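Chitooligosaccharide oxidase (Gibberella zeae, PDB 6Y0R) oxidises the C1 hydroxyl of chitooligosaccharides to the corresponding lactone, passing the electrons through a bicovalently bound FAD to molecular oxygen and yielding hydrogen peroxide. Local coordinates at residues 102-105 / 106-109; 475-478 / 479-482. All blocks are in the same frame, centred on the assembly; numbering follows the deposited sequence.

Contact 1 of 2, residues 102-105 / 106-109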
loop_
_atom_site.group_PDB
_atom_site.type_symbol
_atom_site.label_atom_id
_atom_site.label_comp_id
_atom_site.label_asym_id
_atom_site.label_seq_id
_atom_site.Cartn_x
_atom_site.Cartn_y
_atom_site.Cartn_z
ATOM N N GLY A 102 -5.210 -11.453 -10.059
ATOM C CA GLY A 102 -6.570 -11.855 -9.696
ATOM C C GLY A 102 -6.663 -12.722 -8.465
ATOM O O GLY A 102 -7.816 -13.068 -8.133
ATOM N N GLY A 103 -5.542 -13.112 -7.827
ATOM C CA GLY A 103 -5.560 -13.987 -6.633
ATOM C C GLY A 103 -6.076 -15.380 -6.922
ATOM O O GLY A 103 -6.576 -16.071 -6.017
ATOM N N GLU A 104 -5.981 -15.787 -8.187
ATOM C CA GLU A 104 -6.416 -17.108 -8.713
ATOM C C GLU A 104 -5.904 -17.227 -10.150
ATOM O O GLU A 104 -5.421 -16.237 -10.689
ATOM C CB GLU A 104 -7.934 -17.277 -8.679
ATOM C CG GLU A 104 -8.676 -16.252 -9.490
ATOM C CD GLU A 104 -10.196 -16.312 -9.340
ATOM O OE1 GLU A 104 -10.689 -17.206 -8.614
ATOM O OE2 GLU A 104 -10.871 -15.503 -9.960
ATOM N N ASP A 105 -5.926 -18.447 -10.685
ATOM C CA ASP A 105 -5.525 -18.699 -12.089
ATOM C C ASP A 105 -6.609 -18.192 -13.024
ATOM O O ASP A 105 -7.798 -18.084 -12.608
ATOM C CB ASP A 105 -5.274 -20.188 -12.322
ATOM C CG ASP A 105 -4.058 -20.739 -11.608
ATOM O OD1 ASP A 105 -3.162 -19.963 -11.259
ATOM O OD2 ASP A 105 -4.010 -21.933 -11.425
ATOM N N GLY A 106 -6.231 -17.916 -14.271
ATOM C CA GLY A 106 -7.194 -17.885 -15.398
ATOM C C GLY A 106 -7.697 -16.509 -15.758
ATOM O O GLY A 106 -8.582 -16.389 -16.648
ATOM N N HIS A 107 -7.161 -15.437 -15.163
ATOM C CA HIS A 107 -7.605 -14.088 -15.556
ATOM C C HIS A 107 -6.910 -13.656 -16.845
ATOM O O HIS A 107 -5.809 -14.195 -17.121
ATOM C CB HIS A 107 -7.313 -13.053 -14.453
ATOM C CG HIS A 107 -8.207 -13.206 -13.269
ATOM N ND1 HIS A 107 -8.619 -12.101 -12.512
ATOM C CD2 HIS A 107 -8.827 -14.298 -12.744
ATOM C CE1 HIS A 107 -9.398 -12.559 -11.546
ATOM N NE2 HIS A 107 -9.534 -13.888 -11.664
ATOM N N LEU A 108 -7.485 -12.669 -17.501
ATOM C CA LEU A 108 -6.759 -11.804 -18.454
ATOM C C LEU A 108 -5.995 -10.822 -17.578
ATOM O O LEU A 108 -6.664 -10.003 -16.927
ATOM C CB LEU A 108 -7.709 -11.093 -19.409
ATOM C CG LEU A 108 -7.090 -9.949 -20.230
ATOM C CD1 LEU A 108 -5.864 -10.416 -20.977
ATOM C CD2 LEU A 108 -8.113 -9.351 -21.182
ATOM N N MET A 109 -4.675 -10.943 -17.552
ATOM C CA MET A 109 -3.851 -9.966 -16.802
ATOM C C MET A 109 -3.325 -8.868 -17.748
ATOM O O MET A 109 -2.767 -9.174 -18.850
ATOM C CB MET A 109 -2.712 -10.633 -16.033
ATOM C CG MET A 109 -1.971 -9.650 -15.097
ATOM S SD MET A 109 -0.786 -10.506 -14.080
ATOM C CE MET A 109 0.478 -10.828 -15.322
HETATM O O HOH W 1 -4.908 -15.193 -13.206
#

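Contact 2 of 2, residues 475-478 / 479-482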
loop_
_atom_site.group_PDB
_atom_site.type_symbol
_atom_site.label_atom_id
_atom_site.label_comp_id
_atom_site.label_asym_id
_atom_site.label_seq_id
_atom_site.Cartn_x
_atom_site.Cartn_y
_atom_site.Cartn_z
ATOM N N LYS A 475 -22.850 0.125 -10.897
ATOM C CA LYS A 475 -22.907 1.137 -11.984
ATOM C C LYS A 475 -21.776 0.915 -12.991
ATOM O O LYS A 475 -22.012 0.999 -14.197
ATOM C CB LYS A 475 -22.764 2.538 -11.412
ATOM C CG LYS A 475 -22.884 3.648 -12.439
ATOM C CD LYS A 475 -22.917 4.979 -11.855
ATOM C CE LYS A 475 -22.855 6.015 -12.959
ATOM N NZ LYS A 475 -22.698 7.347 -12.372
ATOM N N TYR A 476 -20.542 0.695 -12.539
ATOM C CA TYR A 476 -19.355 0.668 -13.439
ATOM C C TYR A 476 -18.904 -0.743 -13.786
ATOM O O TYR A 476 -18.350 -0.924 -14.859
ATOM C CB TYR A 476 -18.232 1.514 -12.816
ATOM C CG TYR A 476 -18.562 2.982 -12.779
ATOM C CD1 TYR A 476 -18.530 3.729 -13.946
ATOM C CD2 TYR A 476 -18.938 3.637 -11.621
ATOM C CE1 TYR A 476 -18.829 5.075 -13.942
ATOM C CE2 TYR A 476 -19.199 4.999 -11.591
ATOM C CZ TYR A 476 -19.199 5.711 -12.779
ATOM O OH TYR A 476 -19.484 7.046 -12.835
ATOM N N ASP A 477 -19.109 -1.750 -12.926
ATOM C CA ASP A 477 -18.690 -3.126 -13.276
ATOM C C ASP A 477 -19.793 -4.075 -12.862
ATOM O O ASP A 477 -19.610 -4.917 -11.999
ATOM C CB ASP A 477 -17.366 -3.530 -12.643
ATOM C CG ASP A 477 -16.785 -4.878 -13.061
ATOM O OD1 ASP A 477 -17.142 -5.393 -14.153
ATOM O OD2 ASP A 477 -15.961 -5.470 -12.264
ATOM N N PRO A 478 -20.992 -3.961 -13.477
ATOM C CA PRO A 478 -22.125 -4.822 -13.107
ATOM C C PRO A 478 -21.900 -6.322 -13.318
ATOM O O PRO A 478 -22.488 -7.138 -12.587
ATOM C CB PRO A 478 -23.251 -4.345 -14.050
ATOM C CG PRO A 478 -22.551 -3.628 -15.146
ATOM C CD PRO A 478 -21.342 -2.978 -14.500
ATOM N N LYS A 479 -21.035 -6.706 -14.257
ATOM C CA LYS A 479 -20.741 -8.116 -14.566
ATOM C C LYS A 479 -19.620 -8.641 -13.656
ATOM O O LYS A 479 -19.307 -9.796 -13.727
ATOM C CB LYS A 479 -20.445 -8.253 -16.057
ATOM C CG LYS A 479 -21.624 -7.885 -16.946
ATOM C CD LYS A 479 -21.347 -8.065 -18.404
ATOM C CE LYS A 479 -20.469 -6.947 -18.918
ATOM N NZ LYS A 479 -20.269 -7.054 -20.384
ATOM N N ASN A 480 -19.026 -7.777 -12.842
ATOM C CA ASN A 480 -17.956 -8.170 -11.891
ATOM C C ASN A 480 -16.819 -8.880 -12.640
ATOM O O ASN A 480 -16.333 -9.928 -12.212
ATOM C CB ASN A 480 -18.505 -8.965 -10.718
ATOM C CG ASN A 480 -17.544 -8.942 -9.563
ATOM O OD1 ASN A 480 -16.648 -8.081 -9.535
ATOM N ND2 ASN A 480 -17.757 -9.830 -8.601
ATOM N N LEU A 481 -16.316 -8.275 -13.725
ATOM C CA LEU A 481 -15.125 -8.784 -14.434
ATOM C C LEU A 481 -13.856 -8.420 -13.653
ATOM O O LEU A 481 -12.922 -9.210 -13.690
ATOM C CB LEU A 481 -15.109 -8.157 -15.826
ATOM C CG LEU A 481 -16.265 -8.566 -16.735
ATOM C CD1 LEU A 481 -16.206 -7.705 -17.976
ATOM C CD2 LEU A 481 -16.183 -10.048 -17.074
ATOM N N PHE A 482 -13.860 -7.286 -12.943
ATOM C CA PHE A 482 -12.665 -6.797 -12.188
ATOM C C PHE A 482 -12.795 -7.280 -10.756
ATOM O O PHE A 482 -13.092 -6.491 -9.844
ATOM C CB PHE A 482 -12.486 -5.277 -12.302
ATOM C CG PHE A 482 -12.003 -4.909 -13.679
ATOM C CD1 PHE A 482 -12.903 -4.828 -14.719
ATOM C CD2 PHE A 482 -10.675 -4.603 -13.925
ATOM C CE1 PHE A 482 -12.467 -4.530 -16.002
ATOM C CE2 PHE A 482 -10.240 -4.319 -15.213
ATOM C CZ PHE A 482 -11.138 -4.291 -16.253
HETATM O O HOH W 2 -19.188 -5.155 -15.968
#

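Contact 1 of 2, residues 102-105 / 106-109
Gly102 lies over one face of the His107 imidazole, its CA 3.5 Å from both His107 ND1 and His107 CE1. At its positive phi the residue takes up a backbone conformation that a side chain would crowd against the preceding carbonyl, and a CB would also point into the ring; glycine therefore suits the place twice over. Gly103, again at positive phi, carries the chain round to Glu104. Here CG sits between the backbone N and the carbonyl carbon (chi1 60°), and the chain then runs out extended, so that the carboxylate reaches the edge of the imidazole. His107 NE2 donates to Glu104 OE2 over 2.7 Å, and the bond is almost straight at 176°. The acceptor lies in the ring plane and is met through its anti lone pair, away from OE1, while the carboxylate plane is turned 66° from that of the ring. Such a short bond to a carboxylate would be expected to stabilise positive charge on the imidazole. The backbone of Glu104 adds a second tie through a water that donates to Glu104 O at 2.8 Å and accepts from His107 N at 3.0 Å. Asp105 turns its carboxylate elsewhere, and its OD1 accepts a hydrogen bond from the backbone N of Glu60. Gly106, also at positive phi, ends the loop and leads into His107, whose other ring nitrogen, ND1, is hydrogen-bonded to Ser88 OG. Both nitrogens being engaged, the rotation of the ring is fixed. The loop thus links strand 87-90 to strand 108-111, which enters the small mixed sheet of the FAD-binding domain between strands 63-65 and 87-90.

Contact 2 of 2, residues 475-478 / 479-482
With its CG anti to the backbone N (chi1 -174°), Asp477 sends its carboxylate forward along the chain to the amides of Leu481 and Phe482, and a small chi2 of 22° turns one oxygen to each. Leu481 N donates to Asp477 OD1 at 3.0 Å, and Phe482 N to Asp477 OD2 at 2.9 Å. Both donors come in on the syn side and somewhat out of the carboxylate plane. Bonded through both oxygens, the carboxylate spans two successive amides, which fixes its rotation, a task suited to the short, forked side chain of aspartate. A water donates to Asp477 OD1 at 2.7 Å and accepts from Lys479 N, while OD2 also forms a salt bridge with Lys473 back in the helix. These donors would be expected to stabilise the negative charge of this buried carboxylate. The same residue acts through its main chain: Asn480 N donates to Asp477 O at 3.0 Å, closing the turn. Pro478 suits the second place of this turn because its ring fixes phi near the required value, here -61°. Asn480 follows at positive phi, a conformation asparagine tolerates better than most residues. Asp477 OD2 also lies at the edge of the Phe482 ring, near its plane, 4.0 Å from Phe482 CD1. The arrangement is a type I beta turn, Asp477 to Asn480, directly after helix 466-476, with the side chain of its first residue binding amides beyond the turn; it lies in the berberine-like C-terminal region, where the side chain of Phe482 is about 6 Å from the FAD.

From the N terminus, the chain first meets contact 1, in the loop between strands 87-90 and 108-111, where it closes a short loop within the FAD-binding domain. More than 360 residues later, after the seven-stranded antiparallel sheet has been built, contact 2 closes a turn at the end of helix 466-476. The two are in series, neither nested nor crossed. The centres of contact 1 and contact 2 are about 16 Å apart; the nearest atoms of contact 1 and contact 2 are about 5 Å apart and do not touch. The backbone of Leu481 bonds to Ile87, beside Ser88, the partner of His107, so strand 87-90 bridges the two contacts and joins the C-terminal segment to the FAD-binding domain.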